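Local coordinates for GGDEF and EAL domain-containing protein (Vibrio cholerae O1 str. 2010EL-1786, PDB 6PWK) that binds the second messenger cyclic di-GMP as a LapD-type receptor and probably relays that signal to control large adhesins in cell adhesion and biofilm formation, at residues L155-A160 / Q185-L190; D178-G183 / V228-N233; V191-A194 / D198-T201. All blocks are in the same frame, centred on the assembly; numbering follows the deposited sequence.

In the fold
Following the chain from its N terminus, helix 148-164 of the GGDEF domain supplies the first half of contact 1, and strand 171-174 follows in that domain's sheet. The loop 178-183 then opens contact 2 before helix 184-197 begins. Contact 1 closes on the first turns of that helix. Contact 3 opens at 191-194 on the same helix and closes just beyond its C-terminal end, at 198-201, where the chain enters strand 200-209. Contact 2 closes later, at 228-233. Contacts 1 and 2 therefore cross, tying helix 148-164 and loop 178-183 to helix 184-197 and strand 228-231, whereas contact 3, nested inside contact 2, is a local turn onto the EAL sheet.

Contact 1: residues L155-A160 / Q185-L190; sequences LDNALA and QQWKTL. With C2E (9,9'-[(2R,3R,3aS,5S,7aR,9R,10R,10aS,12S,14aR)-3,5,10,12-tetrahydroxy-5,12-dioxidooctahydro-2H,7H-difuro[3,2-d:3',2'-j][1,3,7,9,2,8]tetraoxadiphosphacyclododecine-2,9-diyl]bis(2-amino-1,9-dihydro-6H-purin-6-one)), chain D.
N157 and W187 meet with amide and indole planes turned 49° apart, the amide oxygen lying at the pyrrole edge of the ring. W187 NE1 donates to N157 OD1 over 2.9 Å, with an N-H...O angle of 157°. The oxygen lies close to the indole plane, and the N-H meets a lone pair in the carbonyl plane, so the bond runs near the planes of both groups. The other end of the amide is committed as well: N157 ND2 donates to the carbonyls of S153 and L182, which fixes its rotation. Helix 148-164 of the GGDEF domain is thus joined to helix 184-197, which runs on to strand 200-209 of the EAL sheet, through one buried polar bridge, while F237 meets the W187 ring.

Both helices also grip the same cyclic di-GMP. With its CG anti to the backbone N (chi1 -159°), D156 directs its carboxylate at the ligand: OD1 accepts from guanine N21 at 2.9 Å, and OD2 is hydrogen-bonded to ribose O2A at 2.8 Å. K184 forms a salt bridge with D156 OD2. From the second helix, the backbone N of Q185 donates to phosphate oxygen O1P at 2.7 Å.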
loop_
_atom_site.group_PDB
_atom_site.type_symbol
_atom_site.label_atom_id
_atom_site.label_comp_id
_atom_site.label_asym_id
_atom_site.label_seq_id
_atom_site.Cartn_x
_atom_site.Cartn_y
_atom_site.Cartn_z
ATOM N N LEU A 155 5.821 2.653 -24.955
ATOM C CA LEU A 155 6.739 1.932 -24.083
ATOM C C LEU A 155 5.982 1.159 -23.011
ATOM O O LEU A 155 6.372 0.045 -22.643
ATOM C CB LEU A 155 7.720 2.924 -23.455
ATOM C CG LEU A 155 9.182 2.549 -23.215
ATOM C CD1 LEU A 155 9.715 1.648 -24.308
ATOM C CD2 LEU A 155 10.022 3.813 -23.121
ATOM N N ASP A 156 4.883 1.731 -22.510
ATOM C CA ASP A 156 4.110 1.076 -21.461
ATOM C C ASP A 156 3.309 -0.097 -22.015
ATOM O O ASP A 156 3.210 -1.149 -21.372
ATOM C CB ASP A 156 3.186 2.092 -20.788
ATOM C CG ASP A 156 2.729 1.649 -19.413
ATOM O OD1 ASP A 156 3.339 0.715 -18.852
ATOM O OD2 ASP A 156 1.760 2.239 -18.891
ATOM N N ASN A 157 2.722 0.066 -23.204
ATOM C CA ASN A 157 1.962 -1.024 -23.808
ATOM C C ASN A 157 2.871 -2.157 -24.267
ATOM O O ASN A 157 2.478 -3.329 -24.203
ATOM C CB ASN A 157 1.130 -0.501 -24.980
ATOM C CG ASN A 157 -0.046 0.342 -24.529
ATOM O OD1 ASN A 157 -1.164 -0.155 -24.393
ATOM N ND2 ASN A 157 0.200 1.625 -24.292
ATOM N N ALA A 158 4.081 -1.837 -24.730
ATOM C CA ALA A 158 5.029 -2.887 -25.086
ATOM C C ALA A 158 5.477 -3.660 -23.853
ATOM O O ALA A 158 5.662 -4.880 -23.912
ATOM C CB ALA A 158 6.233 -2.286 -25.813
ATOM N N LEU A 159 5.652 -2.965 -22.728
ATOM C CA LEU A 159 6.008 -3.648 -21.489
ATOM C C LEU A 159 4.891 -4.580 -21.039
ATOM O O LEU A 159 5.153 -5.682 -20.542
ATOM C CB LEU A 159 6.330 -2.621 -20.403
ATOM C CG LEU A 159 6.852 -3.167 -19.074
ATOM C CD1 LEU A 159 8.102 -3.999 -19.301
ATOM C CD2 LEU A 159 7.133 -2.028 -18.106
ATOM N N ALA A 160 3.637 -4.156 -21.207
ATOM C CA ALA A 160 2.513 -5.029 -20.886
ATOM C C ALA A 160 2.480 -6.238 -21.812
ATOM O O ALA A 160 2.100 -7.340 -21.396
ATOM C CB ALA A 160 1.202 -4.249 -20.972
ATOM N N GLN A 185 -4.481 5.672 -17.920
ATOM C CA GLN A 185 -5.781 6.270 -17.631
ATOM C C GLN A 185 -6.716 6.193 -18.831
ATOM O O GLN A 185 -7.938 6.132 -18.657
ATOM C CB GLN A 185 -5.600 7.715 -17.169
ATOM C CG GLN A 185 -4.983 7.829 -15.784
ATOM C CD GLN A 185 -4.412 9.202 -15.500
ATOM O OE1 GLN A 185 -4.950 10.220 -15.938
ATOM N NE2 GLN A 185 -3.308 9.239 -14.764
ATOM N N GLN A 186 -6.170 6.191 -20.048
ATOM C CA GLN A 186 -7.015 6.033 -21.226
ATOM C C GLN A 186 -7.621 4.637 -21.286
ATOM O O GLN A 186 -8.804 4.483 -21.612
ATOM C CB GLN A 186 -6.216 6.332 -22.493
ATOM C CG GLN A 186 -5.898 7.805 -22.690
ATOM C CD GLN A 186 -4.961 8.050 -23.857
ATOM O OE1 GLN A 186 -4.099 7.227 -24.160
ATOM N NE2 GLN A 186 -5.129 9.187 -24.520
ATOM N N TRP A 187 -6.826 3.607 -20.978
ATOM C CA TRP A 187 -7.357 2.247 -20.947
ATOM C C TRP A 187 -8.476 2.122 -19.922
ATOM O O TRP A 187 -9.529 1.539 -20.203
ATOM C CB TRP A 187 -6.243 1.243 -20.635
ATOM C CG TRP A 187 -5.418 0.829 -21.816
ATOM C CD1 TRP A 187 -4.080 1.027 -21.988
ATOM C CD2 TRP A 187 -5.875 0.140 -22.987
ATOM N NE1 TRP A 187 -3.674 0.505 -23.191
ATOM C CE2 TRP A 187 -4.757 -0.044 -23.826
ATOM C CE3 TRP A 187 -7.120 -0.340 -23.408
ATOM C CZ2 TRP A 187 -4.845 -0.685 -25.060
ATOM C CZ3 TRP A 187 -7.207 -0.976 -24.636
ATOM C CH2 TRP A 187 -6.076 -1.143 -25.446
ATOM N N LYS A 188 -8.262 2.668 -18.721
ATOM C CA LYS A 188 -9.274 2.576 -17.675
ATOM C C LYS A 188 -10.571 3.253 -18.101
ATOM O O LYS A 188 -11.663 2.722 -17.865
ATOM C CB LYS A 188 -8.746 3.191 -16.380
ATOM C CG LYS A 188 -9.728 3.127 -15.223
ATOM C CD LYS A 188 -9.280 4.004 -14.068
ATOM C CE LYS A 188 -10.348 4.082 -12.990
ATOM N NZ LYS A 188 -10.153 5.267 -12.109
ATOM N N THR A 189 -10.470 4.424 -18.735
ATOM C CA THR A 189 -11.667 5.109 -19.214
ATOM C C THR A 189 -12.403 4.272 -20.253
ATOM O O THR A 189 -13.637 4.189 -20.233
ATOM C CB THR A 189 -11.297 6.476 -19.794
ATOM O OG1 THR A 189 -10.605 7.247 -18.804
ATOM C CG2 THR A 189 -12.544 7.231 -20.228
ATOM N N LEU A 190 -11.661 3.637 -21.166
ATOM C CA LEU A 190 -12.296 2.818 -22.194
ATOM C C LEU A 190 -13.002 1.615 -21.583
ATOM O O LEU A 190 -14.117 1.270 -21.995
ATOM C CB LEU A 190 -11.259 2.371 -23.224
ATOM C CG LEU A 190 -11.783 1.488 -24.359
ATOM C CD1 LEU A 190 -12.871 2.210 -25.130
ATOM C CD2 LEU A 190 -10.656 1.063 -25.287
HETATM P P1 C2E D . -0.950 7.559 -17.747
HETATM O O2P C2E D . -0.670 6.878 -16.430
HETATM O O1P C2E D . -2.441 7.490 -17.879
HETATM O "O5'" C2E D . -0.674 9.167 -17.741
HETATM C "C5'" C2E D . -1.343 9.981 -18.651
HETATM C "C4'" C2E D . -0.785 11.383 -18.313
HETATM O "O4'" C2E D . -1.076 11.668 -17.075
HETATM C "C3'" C2E D . 0.745 11.206 -18.235
HETATM O "O3'" C2E D . 1.343 11.385 -19.430
HETATM C "C2'" C2E D . 1.197 12.270 -17.214
HETATM O "O2'" C2E D . 1.635 13.510 -17.917
HETATM C "C1'" C2E D . 0.127 12.595 -16.534
HETATM N N9 C2E D . 0.314 12.492 -15.108
HETATM C C8 C2E D . 0.206 11.140 -15.090
HETATM N N7 C2E D . 0.362 10.763 -13.797
HETATM C C5 C2E D . 0.552 11.850 -13.043
HETATM C C6 C2E D . 0.787 12.094 -11.532
HETATM O O6 C2E D . 0.829 11.199 -10.755
HETATM N N1 C2E D . 0.961 13.426 -11.015
HETATM C C2 C2E D . 0.921 14.561 -11.910
HETATM N N2 C2E D . 1.086 15.952 -11.499
HETATM N N3 C2E D . 0.699 14.303 -13.325
HETATM C C4 C2E D . 0.515 12.925 -13.869
HETATM P P11 C2E D . 2.939 10.907 -19.411
HETATM O O21 C2E D . 3.803 11.286 -18.229
HETATM O O11 C2E D . 3.588 11.618 -20.566
HETATM O O5A C2E D . 2.888 9.314 -19.863
HETATM C C5A C2E D . 1.743 8.902 -20.561
HETATM C C4A C2E D . 1.709 7.427 -20.562
HETATM O O4A C2E D . 2.916 6.934 -20.694
HETATM C C3A C2E D . 1.135 6.910 -19.070
HETATM O O3A C2E D . -0.360 6.777 -19.081
HETATM C C2A C2E D . 1.633 5.815 -18.884
HETATM O O2A C2E D . 0.758 4.768 -19.524
HETATM C C1A C2E D . 3.085 5.897 -19.604
HETATM N N91 C2E D . 4.040 6.232 -18.761
HETATM C C81 C2E D . 4.484 7.456 -18.426
HETATM N N71 C2E D . 5.482 7.274 -17.545
HETATM C C51 C2E D . 5.640 5.965 -17.353
HETATM C C61 C2E D . 6.602 5.166 -16.479
HETATM O O61 C2E D . 7.381 5.757 -15.821
HETATM N N11 C2E D . 6.579 3.734 -16.443
HETATM C C21 C2E D . 5.624 3.021 -17.249
HETATM N N21 C2E D . 5.584 1.564 -17.224
HETATM N N31 C2E D . 4.706 3.797 -18.086
HETATM C C41 C2E D . 4.739 5.296 -18.116
#

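Contact 2: residues D178-G183 / V228-N233; sequences DKIILG and VRYTAN. With C2E (9,9'-[(2R,3R,3aS,5S,7aR,9R,10R,10aS,12S,14aR)-3,5,10,12-tetrahydroxy-5,12-dioxidooctahydro-2H,7H-difuro[3,2-d:3',2'-j][1,3,7,9,2,8]tetraoxadiphosphacyclododecine-2,9-diyl]bis(2-amino-1,9-dihydro-6H-purin-6-one)), chain C.
I180 overlaps the hydroxyl end of Y230 and one methyl of V228, crossing the tyrosine at about a right angle. Its two branches divide the work. CG2 lies in the plane of the Y230 ring, at its edge, 3.9 Å from CE2, and CG1 approaches the phenol oxygen, Y230 OH, at 3.8 Å. The longer branch carries on past the ring: with CG1 anti to the carbonyl carbon (chi1 -71°), CD1 reaches V228 CG1 at 3.6 Å. No hydrogen bond joins the two segments, and the 123 Å² buried between them comes from I180, V228 and Y230, apart from a trace at L182. Because CA atoms come no nearer than 9.1 Å, at I180 and V228, the backbones stay apart and side chains span the gap.

The residues involved place this contact where the GGDEF and EAL folds meet. Segment 178-183 is a loop that follows strand 171-174, the outermost strand of the GGDEF sheet, and ends with G183 as the N-cap of helix 184-197. Strand 228-231 runs antiparallel to strand 214-225, both in the sheet of the EAL domain, a modified TIM barrel, and there the Y230 ring stacks with F223. W187 of contact 1 packs against Y230 too, its CZ3 standing 3.6 Å from Y230 CD2.

Beyond Y230 the same segment lines the EAL pocket for cyclic di-GMP. A232 CB comes within 3.2 Å of the ligand's O4A, and N233 OD1 lies 3.4 Å from C4A; both are sugar atoms. T231 lies farther off, its CB 3.9 Å from phosphate oxygen O11. In the loop, G183 touches the other, GGDEF-bound cyclic di-GMP.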
loop_
_atom_site.group_PDB
_atom_site.type_symbol
_atom_site.label_atom_id
_atom_site.label_comp_id
_atom_site.label_asym_id
_atom_site.label_seq_id
_atom_site.Cartn_x
_atom_site.Cartn_y
_atom_site.Cartn_z
ATOM N N ASP A 178 -0.546 -0.230 -36.356
ATOM C CA ASP A 178 -1.972 0.057 -36.415
ATOM C C ASP A 178 -2.694 -0.311 -35.129
ATOM O O ASP A 178 -3.873 0.026 -34.982
ATOM C CB ASP A 178 -2.616 -0.684 -37.591
ATOM C CG ASP A 178 -2.216 -0.106 -38.935
ATOM O OD1 ASP A 178 -1.845 1.085 -38.988
ATOM O OD2 ASP A 178 -2.281 -0.844 -39.941
ATOM N N LYS A 179 -2.017 -0.989 -34.204
ATOM C CA LYS A 179 -2.634 -1.375 -32.944
ATOM C C LYS A 179 -2.975 -0.146 -32.111
ATOM O O LYS A 179 -2.280 0.872 -32.146
ATOM C CB LYS A 179 -1.708 -2.300 -32.152
ATOM C CG LYS A 179 -1.572 -3.694 -32.744
ATOM C CD LYS A 179 -0.764 -4.610 -31.838
ATOM C CE LYS A 179 0.680 -4.146 -31.716
ATOM N NZ LYS A 179 1.486 -5.061 -30.860
ATOM N N ILE A 180 -4.064 -0.251 -31.360
ATOM C CA ILE A 180 -4.517 0.840 -30.504
ATOM C C ILE A 180 -3.621 0.895 -29.273
ATOM O O ILE A 180 -3.577 -0.051 -28.480
ATOM C CB ILE A 180 -5.993 0.663 -30.114
ATOM C CG1 ILE A 180 -6.914 0.912 -31.317
ATOM C CG2 ILE A 180 -6.357 1.591 -28.965
ATOM C CD1 ILE A 180 -7.085 -0.281 -32.235
ATOM N N ILE A 181 -2.895 1.998 -29.116
ATOM C CA ILE A 181 -1.992 2.204 -27.991
ATOM C C ILE A 181 -2.538 3.351 -27.155
ATOM O O ILE A 181 -2.815 4.437 -27.682
ATOM C CB ILE A 181 -0.551 2.482 -28.456
ATOM C CG1 ILE A 181 0.253 1.178 -28.530
ATOM C CG2 ILE A 181 0.146 3.470 -27.521
ATOM C CD1 ILE A 181 -0.276 0.155 -29.522
ATOM N N LEU A 182 -2.710 3.106 -25.857
ATOM C CA LEU A 182 -3.285 4.082 -24.946
ATOM C C LEU A 182 -2.480 4.114 -23.655
ATOM O O LEU A 182 -1.823 3.135 -23.290
ATOM C CB LEU A 182 -4.756 3.762 -24.631
ATOM C CG LEU A 182 -5.747 3.769 -25.797
ATOM C CD1 LEU A 182 -7.109 3.276 -25.340
ATOM C CD2 LEU A 182 -5.855 5.162 -26.393
ATOM N N GLY A 183 -2.534 5.253 -22.970
ATOM C CA GLY A 183 -1.969 5.349 -21.641
ATOM C C GLY A 183 -2.821 4.619 -20.619
ATOM O O GLY A 183 -3.913 4.127 -20.906
ATOM N N VAL A 228 -13.677 -2.559 -33.370
ATOM C CA VAL A 228 -12.356 -2.990 -32.924
ATOM C C VAL A 228 -12.521 -3.814 -31.656
ATOM O O VAL A 228 -13.202 -3.387 -30.717
ATOM C CB VAL A 228 -11.423 -1.791 -32.679
ATOM C CG1 VAL A 228 -10.060 -2.272 -32.211
ATOM C CG2 VAL A 228 -11.297 -0.948 -33.937
ATOM N N ARG A 229 -11.885 -4.982 -31.622
ATOM C CA ARG A 229 -11.998 -5.907 -30.503
ATOM C C ARG A 229 -10.801 -5.762 -29.570
ATOM O O ARG A 229 -9.656 -5.671 -30.023
ATOM C CB ARG A 229 -12.100 -7.347 -31.009
ATOM C CG ARG A 229 -12.464 -8.369 -29.949
ATOM C CD ARG A 229 -12.860 -9.686 -30.599
ATOM N NE ARG A 229 -13.087 -10.744 -29.621
ATOM C CZ ARG A 229 -12.138 -11.563 -29.179
ATOM N NH1 ARG A 229 -10.895 -11.440 -29.628
ATOM N NH2 ARG A 229 -12.428 -12.503 -28.292
ATOM N N TYR A 230 -11.073 -5.744 -28.266
ATOM C CA TYR A 230 -10.046 -5.612 -27.240
ATOM C C TYR A 230 -10.101 -6.817 -26.312
ATOM O O TYR A 230 -11.176 -7.172 -25.815
ATOM C CB TYR A 230 -10.229 -4.325 -26.428
ATOM C CG TYR A 230 -10.208 -3.052 -27.246
ATOM C CD1 TYR A 230 -11.371 -2.550 -27.815
ATOM C CD2 TYR A 230 -9.026 -2.349 -27.444
ATOM C CE1 TYR A 230 -11.358 -1.386 -28.560
ATOM C CE2 TYR A 230 -9.004 -1.184 -28.190
ATOM C CZ TYR A 230 -10.173 -0.707 -28.744
ATOM O OH TYR A 230 -10.156 0.451 -29.488
ATOM N N THR A 231 -8.948 -7.438 -26.075
ATOM C CA THR A 231 -8.846 -8.560 -25.152
ATOM C C THR A 231 -8.214 -8.105 -23.839
ATOM O O THR A 231 -7.695 -6.993 -23.718
ATOM C CB THR A 231 -8.044 -9.709 -25.772
ATOM O OG1 THR A 231 -6.682 -9.303 -25.962
ATOM C CG2 THR A 231 -8.641 -10.104 -27.115
ATOM N N ALA A 232 -8.255 -8.999 -22.847
ATOM C CA ALA A 232 -7.952 -8.607 -21.473
ATOM C C ALA A 232 -6.485 -8.234 -21.293
ATOM O O ALA A 232 -6.167 -7.307 -20.541
ATOM C CB ALA A 232 -8.344 -9.731 -20.515
ATOM N N ASN A 233 -5.574 -8.939 -21.969
ATOM C CA ASN A 233 -4.154 -8.634 -21.822
ATOM C C ASN A 233 -3.767 -7.286 -22.414
ATOM O O ASN A 233 -2.620 -6.860 -22.242
ATOM C CB ASN A 233 -3.301 -9.735 -22.455
ATOM C CG ASN A 233 -3.110 -10.926 -21.535
ATOM O OD1 ASN A 233 -3.310 -10.826 -20.325
ATOM N ND2 ASN A 233 -2.710 -12.058 -22.105
HETATM P P1 C2E C . -5.443 -17.088 -19.223
HETATM O O2P C2E C . -5.948 -17.485 -17.862
HETATM O O1P C2E C . -4.204 -17.911 -19.432
HETATM O "O5'" C2E C . -6.463 -17.561 -20.413
HETATM C "C5'" C2E C . -5.945 -18.314 -21.458
HETATM C "C4'" C2E C . -5.637 -17.321 -22.612
HETATM O "O4'" C2E C . -5.046 -17.934 -23.595
HETATM C "C3'" C2E C . -6.937 -16.790 -23.244
HETATM O "O3'" C2E C . -6.597 -15.729 -23.997
HETATM C "C2'" C2E C . -7.290 -17.952 -24.184
HETATM O "O2'" C2E C . -8.274 -17.502 -25.208
HETATM C "C1'" C2E C . -6.137 -18.102 -24.772
HETATM N N9 C2E C . -5.781 -19.344 -25.408
HETATM C C8 C2E C . -6.738 -20.144 -24.877
HETATM N N7 C2E C . -6.531 -21.388 -25.381
HETATM C C5 C2E C . -5.475 -21.352 -26.186
HETATM C C6 C2E C . -4.737 -22.402 -27.036
HETATM O O6 C2E C . -5.091 -23.531 -27.077
HETATM N N1 C2E C . -3.594 -22.016 -27.807
HETATM C C2 C2E C . -3.109 -20.660 -27.805
HETATM N N2 C2E C . -1.949 -20.212 -28.570
HETATM N N3 C2E C . -3.826 -19.695 -26.987
HETATM C C4 C2E C . -5.015 -20.083 -26.187
HETATM P P11 C2E C . -7.518 -14.388 -23.671
HETATM O O21 C2E C . -8.977 -14.428 -24.037
HETATM O O11 C2E C . -6.932 -13.268 -24.493
HETATM O O5A C2E C . -7.162 -14.124 -22.080
HETATM C C5A C2E C . -5.873 -13.607 -21.900
HETATM C C4A C2E C . -5.653 -13.290 -20.476
HETATM O O4A C2E C . -6.413 -12.286 -20.130
HETATM C C3A C2E C . -6.090 -14.597 -19.506
HETATM O O3A C2E C . -4.918 -15.519 -19.320
HETATM C C2A C2E C . -6.426 -14.116 -18.432
HETATM O O2A C2E C . -5.234 -13.993 -17.520
HETATM C C1A C2E C . -7.032 -12.653 -18.800
HETATM N N91 C2E C . -8.342 -12.702 -18.873
HETATM C C81 C2E C . -9.128 -13.121 -19.876
HETATM N N71 C2E C . -10.396 -12.966 -19.452
HETATM C C51 C2E C . -10.374 -12.464 -18.220
HETATM C C61 C2E C . -11.485 -12.084 -17.248
HETATM O O61 C2E C . -12.605 -12.237 -17.585
HETATM N N11 C2E C . -11.181 -11.554 -15.955
HETATM C C21 C2E C . -9.813 -11.373 -15.557
HETATM N N21 C2E C . -9.508 -10.832 -14.241
HETATM N N31 C2E C . -8.754 -11.743 -16.498
HETATM C C41 C2E C . -9.081 -12.295 -17.847
#

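Contact 3: residues V191-A194 / D198-T201; sequences VEEA and DWFT
A chi1 of -168° swings E193 CG to the far side of CB from its backbone N, and the chain runs extended from there, while W199 holds CG beside its own backbone N; the two torsions lay the glutamate chain across the benzo end of the indole. There E193 CG sits 3.6 Å from W199 CZ3, and OE1 approaches W199 CH2 at 3.3 Å. Carboxylate and ring planes are 48° apart, neither stacked nor perpendicular. The E193 carbonyl oxygen stands over one face of the indole, offset toward its rim.

Helix 184-197 ends here in a Schellman motif, with D198 at positive phi, and the chain turns back into strand 200-209 of the EAL sheet. W199 N donates to A194 O in the carbonyl plane, at 3.1 Å and an N-H...O angle of 160°. The same oxygen lies at the edge of the F200 ring, near its plane and 3.6 Å from CD1. A194 CB adds an apolar contact to F200 CE1, also at 3.6 Å. F200 in turn meets the rings of Y251 and F223.

The W199 N to A194 O hydrogen bond helps hold the reversal, with apolar side chains beside it. Since E193 OE2 is salt-bridged to K225, whose side chain also touches W199, the carboxylate probably remains ionised although it borders an aromatic ring.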
loop_
_atom_site.group_PDB
_atom_site.type_symbol
_atom_site.label_atom_id
_atom_site.label_comp_id
_atom_site.label_asym_id
_atom_site.label_seq_id
_atom_site.Cartn_x
_atom_site.Cartn_y
_atom_site.Cartn_z
ATOM N N VAL A 191 -12.376 0.970 -20.595
ATOM C CA VAL A 191 -13.008 -0.168 -19.930
ATOM C C VAL A 191 -14.272 0.272 -19.203
ATOM O O VAL A 191 -15.310 -0.399 -19.271
ATOM C CB VAL A 191 -12.014 -0.852 -18.973
ATOM C CG1 VAL A 191 -12.685 -2.002 -18.241
ATOM C CG2 VAL A 191 -10.800 -1.343 -19.738
ATOM N N GLU A 192 -14.208 1.403 -18.494
ATOM C CA GLU A 192 -15.407 1.952 -17.867
ATOM C C GLU A 192 -16.483 2.237 -18.905
ATOM O O GLU A 192 -17.673 2.003 -18.662
ATOM C CB GLU A 192 -15.066 3.228 -17.097
ATOM C CG GLU A 192 -14.149 3.029 -15.904
ATOM C CD GLU A 192 -13.728 4.343 -15.276
ATOM O OE1 GLU A 192 -13.369 4.348 -14.081
ATOM O OE2 GLU A 192 -13.760 5.376 -15.982
ATOM N N GLU A 193 -16.082 2.749 -20.069
ATOM C CA GLU A 193 -17.031 2.964 -21.154
ATOM C C GLU A 193 -17.619 1.642 -21.632
ATOM O O GLU A 193 -18.830 1.536 -21.861
ATOM C CB GLU A 193 -16.342 3.703 -22.300
ATOM C CG GLU A 193 -17.271 4.240 -23.369
ATOM C CD GLU A 193 -16.523 4.955 -24.475
ATOM O OE1 GLU A 193 -17.181 5.534 -25.364
ATOM O OE2 GLU A 193 -15.273 4.940 -24.454
ATOM N N ALA A 194 -16.775 0.615 -21.771
ATOM C CA ALA A 194 -17.255 -0.692 -22.209
ATOM C C ALA A 194 -18.168 -1.324 -21.168
ATOM O O ALA A 194 -19.149 -1.993 -21.518
ATOM C CB ALA A 194 -16.072 -1.609 -22.508
ATOM N N ASP A 198 -22.158 -1.951 -22.018
ATOM C CA ASP A 198 -22.305 -3.393 -22.218
ATOM C C ASP A 198 -21.762 -3.822 -23.582
ATOM O O ASP A 198 -22.413 -4.538 -24.344
ATOM C CB ASP A 198 -23.763 -3.822 -22.041
ATOM C CG ASP A 198 -24.234 -3.709 -20.603
ATOM O OD1 ASP A 198 -23.764 -4.498 -19.756
ATOM O OD2 ASP A 198 -25.064 -2.820 -20.317
ATOM N N TRP A 199 -20.547 -3.370 -23.883
ATOM C CA TRP A 199 -19.842 -3.761 -25.095
ATOM C C TRP A 199 -19.103 -5.081 -24.945
ATOM O O TRP A 199 -18.350 -5.457 -25.850
ATOM C CB TRP A 199 -18.847 -2.670 -25.502
ATOM C CG TRP A 199 -19.486 -1.410 -25.989
ATOM C CD1 TRP A 199 -20.759 -1.264 -26.460
ATOM C CD2 TRP A 199 -18.884 -0.113 -26.048
ATOM N NE1 TRP A 199 -20.983 0.046 -26.813
ATOM C CE2 TRP A 199 -19.847 0.772 -26.568
ATOM C CE3 TRP A 199 -17.622 0.385 -25.710
ATOM C CZ2 TRP A 199 -19.590 2.128 -26.759
ATOM C CZ3 TRP A 199 -17.368 1.730 -25.899
ATOM C CH2 TRP A 199 -18.345 2.586 -26.420
ATOM N N PHE A 200 -19.302 -5.789 -23.839
ATOM C CA PHE A 200 -18.503 -6.967 -23.541
ATOM C C PHE A 200 -19.031 -8.200 -24.261
ATOM O O PHE A 200 -20.242 -8.382 -24.416
ATOM C CB PHE A 200 -18.475 -7.220 -22.032
ATOM C CG PHE A 200 -17.393 -6.468 -21.316
ATOM C CD1 PHE A 200 -17.542 -5.123 -21.019
ATOM C CD2 PHE A 200 -16.224 -7.105 -20.940
ATOM C CE1 PHE A 200 -16.543 -4.430 -20.363
ATOM C CE2 PHE A 200 -15.223 -6.418 -20.284
ATOM C CZ PHE A 200 -15.383 -5.079 -19.994
ATOM N N THR A 201 -18.104 -9.044 -24.706
ATOM C CA THR A 201 -18.401 -10.363 -25.241
ATOM C C THR A 201 -17.665 -11.403 -24.408
ATOM O O THR A 201 -16.626 -11.112 -23.805
ATOM C CB THR A 201 -17.991 -10.485 -26.714
ATOM O OG1 THR A 201 -16.573 -10.315 -26.831
ATOM C CG2 THR A 201 -18.693 -9.427 -27.554
#